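Local coordinates for hypothetical protein (Legionella pneumophila subsp. pneumophila, PDB 4JX2) that is of unknown function, carries a DUF5624 domain and is a putative secreted protein that combines helices with a small mixed beta sheet, at residues S92-K97 against L313-Y318; I80-S85 against V258-V263; A292-Y297 against A328-R333. One frame throughout, in Å; residues are numbered along the deposited sequence.

Interaction 1: residues S92-K97 against L313-Y318. With SO4 (sulfate ion), chain E.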
loop_
_atom_site.group_PDB
_atom_site.type_symbol
_atom_site.label_atom_id
_atom_site.label_comp_id
_atom_site.label_asym_id
_atom_site.label_seq_id
_atom_site.Cartn_x
_atom_site.Cartn_y
_atom_site.Cartn_z
ATOM N N SER A 92 20.859 16.868 -7.463
ATOM C CA SER A 92 21.961 16.226 -6.721
ATOM C C SER A 92 22.550 17.159 -5.693
ATOM O O SER A 92 23.010 16.701 -4.658
ATOM C CB SER A 92 23.069 15.785 -7.671
ATOM O OG SER A 92 22.535 15.130 -8.810
ATOM N N ASP A 93 22.516 18.464 -5.962
ATOM C CA ASP A 93 23.051 19.491 -5.078
ATOM C C ASP A 93 22.045 19.907 -3.981
ATOM O O ASP A 93 22.266 20.917 -3.310
ATOM C CB ASP A 93 23.502 20.707 -5.909
ATOM C CG ASP A 93 24.614 20.417 -6.911
ATOM O OD1 ASP A 93 25.461 19.527 -6.631
ATOM O OD2 ASP A 93 24.659 21.098 -7.956
ATOM N N ARG A 94 20.963 19.115 -3.785
ATOM C CA ARG A 94 19.906 19.287 -2.769
ATOM C C ARG A 94 19.087 20.566 -2.973
ATOM O O ARG A 94 18.380 20.984 -2.049
ATOM C CB ARG A 94 20.492 19.275 -1.337
ATOM C CG ARG A 94 21.303 18.037 -1.012
ATOM C CD ARG A 94 21.857 18.057 0.391
ATOM N NE ARG A 94 23.068 18.874 0.492
ATOM C CZ ARG A 94 23.142 20.038 1.129
ATOM N NH1 ARG A 94 22.076 20.539 1.738
ATOM N NH2 ARG A 94 24.280 20.711 1.158
ATOM N N GLN A 95 19.164 21.176 -4.178
ATOM C CA GLN A 95 18.449 22.417 -4.510
ATOM C C GLN A 95 17.079 22.134 -5.128
ATOM O O GLN A 95 16.945 21.250 -5.989
ATOM C CB GLN A 95 19.274 23.305 -5.465
ATOM C CG GLN A 95 20.657 23.740 -4.946
ATOM C CD GLN A 95 20.636 24.472 -3.616
ATOM O OE1 GLN A 95 21.240 24.025 -2.629
ATOM N NE2 GLN A 95 19.963 25.623 -3.566
ATOM N N LEU A 96 16.065 22.904 -4.686
ATOM C CA LEU A 96 14.686 22.822 -5.173
ATOM C C LEU A 96 14.589 23.346 -6.614
ATOM O O LEU A 96 14.977 24.488 -6.895
ATOM C CB LEU A 96 13.761 23.618 -4.245
ATOM C CG LEU A 96 12.266 23.590 -4.523
ATOM C CD1 LEU A 96 11.650 22.189 -4.300
ATOM C CD2 LEU A 96 11.570 24.565 -3.640
ATOM N N LYS A 97 14.096 22.495 -7.524
ATOM C CA LYS A 97 13.957 22.857 -8.931
ATOM C C LYS A 97 12.502 23.143 -9.272
ATOM O O LYS A 97 12.228 24.000 -10.122
ATOM C CB LYS A 97 14.533 21.760 -9.855
ATOM C CG LYS A 97 16.051 21.522 -9.714
ATOM C CD LYS A 97 16.934 22.788 -9.903
ATOM C CE LYS A 97 16.897 23.423 -11.284
ATOM N NZ LYS A 97 17.391 24.828 -11.263
ATOM N N LEU A 313 17.297 21.148 0.656
ATOM C CA LEU A 313 17.003 19.993 1.511
ATOM C C LEU A 313 18.240 19.791 2.399
ATOM O O LEU A 313 19.358 19.973 1.908
ATOM C CB LEU A 313 16.755 18.772 0.586
ATOM C CG LEU A 313 15.591 17.792 0.836
ATOM C CD1 LEU A 313 14.269 18.485 1.040
ATOM C CD2 LEU A 313 15.441 16.837 -0.331
ATOM N N THR A 314 18.083 19.468 3.691
ATOM C CA THR A 314 19.283 19.251 4.530
ATOM C C THR A 314 19.974 17.976 4.057
ATOM O O THR A 314 19.318 17.134 3.447
ATOM C CB THR A 314 18.940 19.185 6.036
ATOM O OG1 THR A 314 18.197 17.996 6.328
ATOM C CG2 THR A 314 18.208 20.409 6.533
ATOM N N GLN A 315 21.265 17.809 4.334
ATOM C CA GLN A 315 21.965 16.600 3.895
ATOM C C GLN A 315 21.300 15.351 4.501
ATOM O O GLN A 315 21.102 14.372 3.779
ATOM C CB GLN A 315 23.471 16.665 4.205
ATOM C CG GLN A 315 24.318 15.663 3.393
ATOM C CD GLN A 315 24.385 15.950 1.903
ATOM O OE1 GLN A 315 24.929 16.968 1.462
ATOM N NE2 GLN A 315 23.859 15.040 1.090
ATOM N N ALA A 316 20.853 15.435 5.775
ATOM C CA ALA A 316 20.133 14.361 6.471
ATOM C C ALA A 316 18.809 14.016 5.759
ATOM O O ALA A 316 18.535 12.837 5.521
ATOM C CB ALA A 316 19.857 14.757 7.917
ATOM N N ASP A 317 18.004 15.041 5.411
ATOM C CA ASP A 317 16.717 14.855 4.737
ATOM C C ASP A 317 16.917 14.374 3.308
ATOM O O ASP A 317 16.130 13.555 2.844
ATOM C CB ASP A 317 15.893 16.150 4.767
ATOM C CG ASP A 317 15.414 16.534 6.151
ATOM O OD1 ASP A 317 15.663 15.762 7.107
ATOM O OD2 ASP A 317 14.756 17.586 6.280
ATOM N N TYR A 318 17.964 14.860 2.616
ATOM C CA TYR A 318 18.264 14.417 1.262
ATOM C C TYR A 318 18.676 12.928 1.289
ATOM O O TYR A 318 18.111 12.127 0.534
ATOM C CB TYR A 318 19.351 15.291 0.598
ATOM C CG TYR A 318 19.741 14.827 -0.796
ATOM C CD1 TYR A 318 18.979 15.179 -1.909
ATOM C CD2 TYR A 318 20.868 14.037 -0.999
ATOM C CE1 TYR A 318 19.331 14.752 -3.192
ATOM C CE2 TYR A 318 21.226 13.597 -2.275
ATOM C CZ TYR A 318 20.456 13.958 -3.371
ATOM O OH TYR A 318 20.810 13.525 -4.631
HETATM S S SO4 E . 22.840 20.747 6.146
HETATM O O1 SO4 E . 24.286 20.970 6.220
HETATM O O2 SO4 E . 22.543 19.368 6.560
HETATM O O3 SO4 E . 22.134 21.697 7.017
HETATM O O4 SO4 E . 22.397 20.961 4.769
#
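The CA atoms of Arg94 and Leu313 lie 5.2 Å apart, and Leu313 N donates to Arg94 O at 2.9 Å, with the donor in the carbonyl plane. Arg94 sits in a turn with positive phi (65°), and most of the touching on the 92-97 side is done by its side chain. CG lies over one face of the Tyr318 ring, 4.0 Å from the centroid, a CH-pi contact. The ring is brought under it by a Tyr318 CG anti to the backbone N (chi1 177°). The Arg94 chain then bends at chi3, and NH1 donates to Leu313 O at 2.8 Å, at the guanidinium edge. Arg94 thus grips Leu313 twice, its backbone O taking the N-H and its NH1 giving to the C=O. Arg94 NE lies 2.8 Å from Gln315 OE1, and the two side chains cross at about a right angle. A sulfate, probably from the crystallisation liquor, takes a bond from Gln315 N to its O2 at 3.0 Å. Its O4 lies 3.1 Å from Arg94 NH1. At the far end of the ring, Tyr318 OH comes close to Ser92 CA. Asp317 N donates back to Thr314 OG1 at 3.1 Å. This is the N-cap of helix 315-339, with an anion bound at the helix start and the turn before strand 96-101 packed against it.

Interaction 2: residues I80-S85 against V258-V263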
loop_
_atom_site.group_PDB
_atom_site.type_symbol
_atom_site.label_atom_id
_atom_site.label_comp_id
_atom_site.label_asym_id
_atom_site.label_seq_id
_atom_site.Cartn_x
_atom_site.Cartn_y
_atom_site.Cartn_z
ATOM N N ILE A 80 12.281 13.022 -7.632
ATOM C CA ILE A 80 10.921 13.448 -7.996
ATOM C C ILE A 80 10.015 12.919 -6.892
ATOM O O ILE A 80 9.846 11.707 -6.774
ATOM C CB ILE A 80 10.571 12.994 -9.433
ATOM C CG1 ILE A 80 11.562 13.667 -10.424
ATOM C CG2 ILE A 80 9.130 13.352 -9.774
ATOM C CD1 ILE A 80 11.684 13.069 -11.707
ATOM N N LEU A 81 9.539 13.835 -5.999
ATOM C CA LEU A 81 8.785 13.498 -4.784
ATOM C C LEU A 81 7.346 13.994 -4.773
ATOM O O LEU A 81 7.094 15.197 -4.619
ATOM C CB LEU A 81 9.488 14.067 -3.524
ATOM C CG LEU A 81 10.996 13.884 -3.350
ATOM C CD1 LEU A 81 11.504 14.794 -2.284
ATOM C CD2 LEU A 81 11.335 12.469 -2.984
ATOM N N PHE A 82 6.400 13.044 -4.869
ATOM C CA PHE A 82 4.969 13.303 -4.760
ATOM C C PHE A 82 4.613 13.014 -3.335
ATOM O O PHE A 82 4.413 11.851 -2.976
ATOM C CB PHE A 82 4.162 12.443 -5.744
ATOM C CG PHE A 82 4.393 12.769 -7.209
ATOM C CD1 PHE A 82 5.385 12.118 -7.939
ATOM C CD2 PHE A 82 3.586 13.692 -7.872
ATOM C CE1 PHE A 82 5.574 12.400 -9.295
ATOM C CE2 PHE A 82 3.760 13.944 -9.232
ATOM C CZ PHE A 82 4.761 13.310 -9.931
ATOM N N ILE A 83 4.659 14.047 -2.487
ATOM C CA ILE A 83 4.426 13.887 -1.058
ATOM C C ILE A 83 3.208 14.700 -0.660
ATOM O O ILE A 83 3.206 15.929 -0.787
ATOM C CB ILE A 83 5.708 14.233 -0.235
ATOM C CG1 ILE A 83 6.844 13.228 -0.603
ATOM C CG2 ILE A 83 5.402 14.230 1.293
ATOM C CD1 ILE A 83 8.168 13.477 -0.030
ATOM N N ASN A 84 2.173 13.978 -0.161
ATOM C CA ASN A 84 0.866 14.475 0.270
ATOM C C ASN A 84 0.096 14.995 -0.941
ATOM O O ASN A 84 -0.453 14.173 -1.663
ATOM C CB ASN A 84 0.985 15.517 1.390
ATOM C CG ASN A 84 1.295 14.907 2.732
ATOM O OD1 ASN A 84 0.753 13.863 3.108
ATOM N ND2 ASN A 84 2.143 15.573 3.506
ATOM N N SER A 85 0.090 16.328 -1.211
ATOM C CA SER A 85 -0.600 16.878 -2.391
ATOM C C SER A 85 0.382 17.563 -3.365
ATOM O O SER A 85 0.003 17.902 -4.487
ATOM C CB SER A 85 -1.680 17.870 -1.962
ATOM O OG SER A 85 -2.635 17.266 -1.109
ATOM N N VAL A 258 11.871 8.405 -8.577
ATOM C CA VAL A 258 10.492 8.820 -8.272
ATOM C C VAL A 258 9.971 8.113 -7.019
ATOM O O VAL A 258 10.014 6.878 -6.919
ATOM C CB VAL A 258 9.523 8.660 -9.478
ATOM C CG1 VAL A 258 8.154 9.231 -9.171
ATOM C CG2 VAL A 258 10.088 9.347 -10.718
ATOM N N ILE A 259 9.485 8.936 -6.059
ATOM C CA ILE A 259 8.880 8.528 -4.791
ATOM C C ILE A 259 7.454 9.052 -4.778
ATOM O O ILE A 259 7.229 10.261 -4.948
ATOM C CB ILE A 259 9.698 9.010 -3.556
ATOM C CG1 ILE A 259 11.002 8.197 -3.411
ATOM C CG2 ILE A 259 8.844 8.997 -2.255
ATOM C CD1 ILE A 259 11.989 8.799 -2.478
ATOM N N ILE A 260 6.496 8.137 -4.579
ATOM C CA ILE A 260 5.078 8.473 -4.496
ATOM C C ILE A 260 4.564 8.139 -3.087
ATOM O O ILE A 260 4.534 6.976 -2.691
ATOM C CB ILE A 260 4.238 7.797 -5.612
ATOM C CG1 ILE A 260 4.717 8.263 -7.024
ATOM C CG2 ILE A 260 2.742 8.062 -5.388
ATOM C CD1 ILE A 260 4.217 7.490 -8.201
ATOM N N ARG A 261 4.193 9.184 -2.339
ATOM C CA ARG A 261 3.582 9.162 -1.003
ATOM C C ARG A 261 2.443 10.197 -1.062
ATOM O O ARG A 261 2.323 11.093 -0.236
ATOM C CB ARG A 261 4.632 9.447 0.092
ATOM C CG ARG A 261 4.128 9.215 1.511
ATOM C CD ARG A 261 4.538 10.386 2.378
ATOM N NE ARG A 261 4.036 10.294 3.746
ATOM C CZ ARG A 261 2.905 10.845 4.164
ATOM N NH1 ARG A 261 2.136 11.516 3.321
ATOM N NH2 ARG A 261 2.532 10.727 5.430
ATOM N N PHE A 262 1.646 10.085 -2.125
ATOM C CA PHE A 262 0.541 10.971 -2.446
ATOM C C PHE A 262 -0.754 10.550 -1.738
ATOM O O PHE A 262 -1.192 9.395 -1.841
ATOM C CB PHE A 262 0.342 10.985 -3.954
ATOM C CG PHE A 262 -0.707 11.952 -4.430
ATOM C CD1 PHE A 262 -0.377 13.274 -4.717
ATOM C CD2 PHE A 262 -2.014 11.531 -4.649
ATOM C CE1 PHE A 262 -1.334 14.146 -5.212
ATOM C CE2 PHE A 262 -2.983 12.418 -5.108
ATOM C CZ PHE A 262 -2.632 13.709 -5.406
ATOM N N VAL A 263 -1.373 11.521 -1.042
ATOM C CA VAL A 263 -2.589 11.338 -0.261
ATOM C C VAL A 263 -3.702 12.222 -0.831
ATOM O O VAL A 263 -3.591 13.461 -0.829
ATOM C CB VAL A 263 -2.397 11.602 1.262
ATOM C CG1 VAL A 263 -3.540 10.986 2.069
ATOM C CG2 VAL A 263 -1.039 11.112 1.762
HETATM O O HOH W 1 -0.534 12.341 5.680
HETATM O O HOH W 2 -2.605 15.239 0.709
#
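The Phe82 ring meets strand 257-262 with its edge: Ile259 O lies in the ring plane, and Val258 CG1 approaches CE1 at the same rim, 4.1 Å away. Phe262 holds its ring near Asn84 O, which is 3.2 Å from CD1. Asn84 OD1 lies at the edge of the Arg261 guanidinium. These groups belong to two neighbouring parallel strands of a mixed beta sheet, paired in register from Ile80 with Val258 to Asn84 with Phe262. Backbone bonds alternate between the strands, for example Ile259 N to Ile80 O at 2.9 Å and Arg261 N to Phe82 O at 2.8 Å. Ile80, Phe82, Val258 and Ile260 share one sheet face. There Phe82 and Ile260 lie side by side, CD1 to CG1 4.0 Å, and helix 279-286 packs on both. Leu81, Ile83, Ile259 and Arg261 are on the other face, where helix 315-339 touches the three aliphatic side chains. Leu81 CD2 meets Ile259 CD1 at 3.8 Å. With CG anti to the backbone N (chi1 -170°) and a bend at chi2, Arg261 carries CD past Ile83 CG2 and brings its guanidinium to Asn84. Its NE donates to Ala302 O. Beyond the paired strands, a water links Ser85 OG to Val263 O. Arg261 NH1 makes a weak bond to Asn84 OD1 at 2.7 Å, with the amide plane turned 81° from the guanidinium.

Interaction 3: residues A292-Y297 against A328-R333. With SO4 (sulfate ion), chain P.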
loop_
_atom_site.group_PDB
_atom_site.type_symbol
_atom_site.label_atom_id
_atom_site.label_comp_id
_atom_site.label_asym_id
_atom_site.label_seq_id
_atom_site.Cartn_x
_atom_site.Cartn_y
_atom_site.Cartn_z
ATOM N N ALA A 292 12.272 4.123 -16.585
ATOM C CA ALA A 292 11.943 2.737 -16.235
ATOM C C ALA A 292 10.973 2.735 -15.071
ATOM O O ALA A 292 11.153 3.474 -14.105
ATOM C CB ALA A 292 13.210 1.970 -15.882
ATOM N N THR A 293 9.925 1.929 -15.182
ATOM C CA THR A 293 8.863 1.849 -14.183
ATOM C C THR A 293 9.385 1.317 -12.834
ATOM O O THR A 293 8.834 1.691 -11.803
ATOM C CB THR A 293 7.688 1.041 -14.722
ATOM O OG1 THR A 293 8.161 -0.247 -15.107
ATOM C CG2 THR A 293 7.033 1.719 -15.922
ATOM N N ASP A 294 10.464 0.520 -12.823
ATOM C CA ASP A 294 11.045 -0.008 -11.573
ATOM C C ASP A 294 11.772 1.085 -10.763
ATOM O O ASP A 294 12.214 0.816 -9.652
ATOM C CB ASP A 294 12.008 -1.176 -11.858
ATOM C CG ASP A 294 13.195 -0.759 -12.711
ATOM O OD1 ASP A 294 14.195 -0.263 -12.138
ATOM O OD2 ASP A 294 13.102 -0.877 -13.959
ATOM N N ARG A 295 11.932 2.294 -11.337
ATOM C CA ARG A 295 12.576 3.441 -10.692
ATOM C C ARG A 295 11.529 4.319 -9.971
ATOM O O ARG A 295 11.892 5.332 -9.353
ATOM C CB ARG A 295 13.372 4.242 -11.730
ATOM C CG ARG A 295 14.544 3.441 -12.296
ATOM C CD ARG A 295 15.470 4.270 -13.146
ATOM N NE ARG A 295 16.138 5.312 -12.364
ATOM C CZ ARG A 295 17.290 5.149 -11.725
ATOM N NH1 ARG A 295 17.925 3.984 -11.770
ATOM N NH2 ARG A 295 17.822 6.150 -11.040
ATOM N N ILE A 296 10.237 3.890 -10.024
ATOM C CA ILE A 296 9.065 4.521 -9.416
ATOM C C ILE A 296 8.623 3.690 -8.222
ATOM O O ILE A 296 8.154 2.565 -8.403
ATOM C CB ILE A 296 7.914 4.687 -10.453
ATOM C CG1 ILE A 296 8.369 5.494 -11.693
ATOM C CG2 ILE A 296 6.682 5.313 -9.798
ATOM C CD1 ILE A 296 7.604 5.220 -12.937
ATOM N N TYR A 297 8.759 4.236 -6.998
ATOM C CA TYR A 297 8.384 3.499 -5.787
ATOM C C TYR A 297 7.280 4.213 -5.044
ATOM O O TYR A 297 7.368 5.421 -4.830
ATOM C CB TYR A 297 9.611 3.278 -4.863
ATOM C CG TYR A 297 10.678 2.387 -5.476
ATOM C CD1 TYR A 297 10.497 1.008 -5.567
ATOM C CD2 TYR A 297 11.852 2.925 -5.993
ATOM C CE1 TYR A 297 11.456 0.190 -6.158
ATOM C CE2 TYR A 297 12.817 2.117 -6.592
ATOM C CZ TYR A 297 12.622 0.749 -6.656
ATOM O OH TYR A 297 13.561 -0.046 -7.264
ATOM N N ALA A 328 17.392 2.020 -0.912
ATOM C CA ALA A 328 17.170 0.718 -0.279
ATOM C C ALA A 328 16.237 -0.169 -1.134
ATOM O O ALA A 328 16.572 -1.339 -1.356
ATOM C CB ALA A 328 16.599 0.911 1.109
ATOM N N ARG A 329 15.123 0.410 -1.684
ATOM C CA ARG A 329 14.187 -0.340 -2.540
ATOM C C ARG A 329 14.886 -0.795 -3.799
ATOM O O ARG A 329 14.757 -1.957 -4.187
ATOM C CB ARG A 329 12.918 0.446 -2.896
ATOM C CG ARG A 329 12.344 1.353 -1.821
ATOM C CD ARG A 329 11.422 0.715 -0.799
ATOM N NE ARG A 329 12.095 -0.149 0.175
ATOM C CZ ARG A 329 12.684 0.271 1.293
ATOM N NH1 ARG A 329 12.726 1.569 1.585
ATOM N NH2 ARG A 329 13.256 -0.604 2.118
ATOM N N HIS A 330 15.683 0.090 -4.394
ATOM C CA HIS A 330 16.430 -0.228 -5.595
ATOM C C HIS A 330 17.564 -1.237 -5.357
ATOM O O HIS A 330 17.802 -2.101 -6.204
ATOM C CB HIS A 330 16.990 1.046 -6.186
ATOM C CG HIS A 330 17.204 0.953 -7.660
ATOM N ND1 HIS A 330 16.129 0.814 -8.550
ATOM C CD2 HIS A 330 18.361 1.002 -8.363
ATOM C CE1 HIS A 330 16.673 0.783 -9.755
ATOM N NE2 HIS A 330 18.013 0.904 -9.694
ATOM N N ASN A 331 18.251 -1.134 -4.207
ATOM C CA ASN A 331 19.354 -2.026 -3.860
ATOM C C ASN A 331 18.870 -3.449 -3.619
ATOM O O ASN A 331 19.551 -4.379 -4.040
ATOM C CB ASN A 331 20.142 -1.504 -2.667
ATOM C CG ASN A 331 21.421 -0.813 -3.076
ATOM O OD1 ASN A 331 21.540 0.416 -3.077
ATOM N ND2 ASN A 331 22.399 -1.599 -3.480
ATOM N N ARG A 332 17.681 -3.616 -3.004
ATOM C CA ARG A 332 17.059 -4.928 -2.782
ATOM C C ARG A 332 16.728 -5.641 -4.146
ATOM O O ARG A 332 16.904 -6.862 -4.221
ATOM C CB ARG A 332 15.823 -4.814 -1.887
ATOM C CG ARG A 332 16.182 -4.740 -0.421
ATOM C CD ARG A 332 15.067 -4.119 0.382
ATOM N NE ARG A 332 14.006 -5.076 0.704
ATOM C CZ ARG A 332 13.835 -5.636 1.901
ATOM N NH1 ARG A 332 14.651 -5.337 2.905
ATOM N NH2 ARG A 332 12.839 -6.486 2.106
ATOM N N ARG A 333 16.341 -4.886 -5.235
ATOM C CA ARG A 333 16.112 -5.507 -6.559
ATOM C C ARG A 333 17.402 -6.050 -7.091
ATOM O O ARG A 333 17.432 -7.143 -7.644
ATOM C CB ARG A 333 15.543 -4.534 -7.606
ATOM C CG ARG A 333 14.150 -3.993 -7.377
ATOM C CD ARG A 333 13.713 -3.289 -8.654
ATOM N NE ARG A 333 12.528 -2.436 -8.498
ATOM C CZ ARG A 333 11.278 -2.875 -8.589
ATOM N NH1 ARG A 333 11.032 -4.168 -8.779
ATOM N NH2 ARG A 333 10.261 -2.029 -8.467
HETATM S S SO4 P . 11.499 -6.864 5.309
HETATM O O1 SO4 P . 11.065 -7.838 6.281
HETATM O O2 SO4 P . 12.964 -6.882 5.198
HETATM O O3 SO4 P . 10.913 -7.204 4.015
HETATM O O4 SO4 P . 11.051 -5.537 5.757
#
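Tyr297 packs its ring against helix 328-333, with Arg329 CB over the centre of one face, 3.6 Å from the centroid and 12° off the normal. This is the tight part of the contact. The Arg329 chain then bends at chi2 and chi3, and its end leads away from Tyr297. Two more helix residues meet the Tyr297 hydroxyl. Arg333 NE donates to Tyr297 OH at 2.9 Å, from an extended chain that comes from the opposite direction. His330 ND1 forms a hydrogen bond with the same hydroxyl at 3.0 Å, and either atom could be the donor. With CG anti to the backbone N (chi1 -153°), the imidazole swings toward the 292-297 segment and puts ND1 in the plane of the Tyr297 ring. Two hydrogen bonds from the helix side chains thus grip the phenol oxygen.

The looser side lies at the partly exposed Asp294 and Arg295, which make only long or weak polar approaches to the helix. Asp294 CB sits over one face of the Arg333 guanidinium, and Arg333 NE makes a weak bond to Asp294 O at 3.5 Å. The Asp294 carboxylate is nearly coplanar with the His330 ring, OD1 to CE1 3.6 Å. Its charge lies near Arg333 without a salt bridge. The Arg295 guanidinium only comes near the His330 ring, and Arg295 NE donates to Ala256 O.

Tyr297 is in strand 296-298, an outermost strand of the sheet within this chain, hydrogen-bonded through its backbone to strand 257-262. Tyr297 points to helix 315-339, where Trp326 stacks with His330 and meets Tyr297 edge-to-face, and Pro380 of the second subunit packs on Tyr297 as well.

Overall arrangement
The three interactions reach one mixed sheet. Interaction 2 pairs its strands 79-84 and 257-262, and interaction 3 involves the next strand, 296-298. These two touch directly: Tyr297 N lies 2.9 Å from Val258 O, and Ile260 N 2.9 Å from Tyr297 O, both probable hydrogen bonds. Interactions 1 and 3 use different parts of helix 315-339, the first its N-terminal end, and their centres are 20 Å apart. Interaction 1 approaches interaction 2 to about 5 Å between nearest atoms without touching. Interactions 2 and 3 also meet the second subunit. There Arg332 of 328-333 shares a sulfate, probably from the crystallisation liquor, with Asn267 and Leu384 of the second subunit.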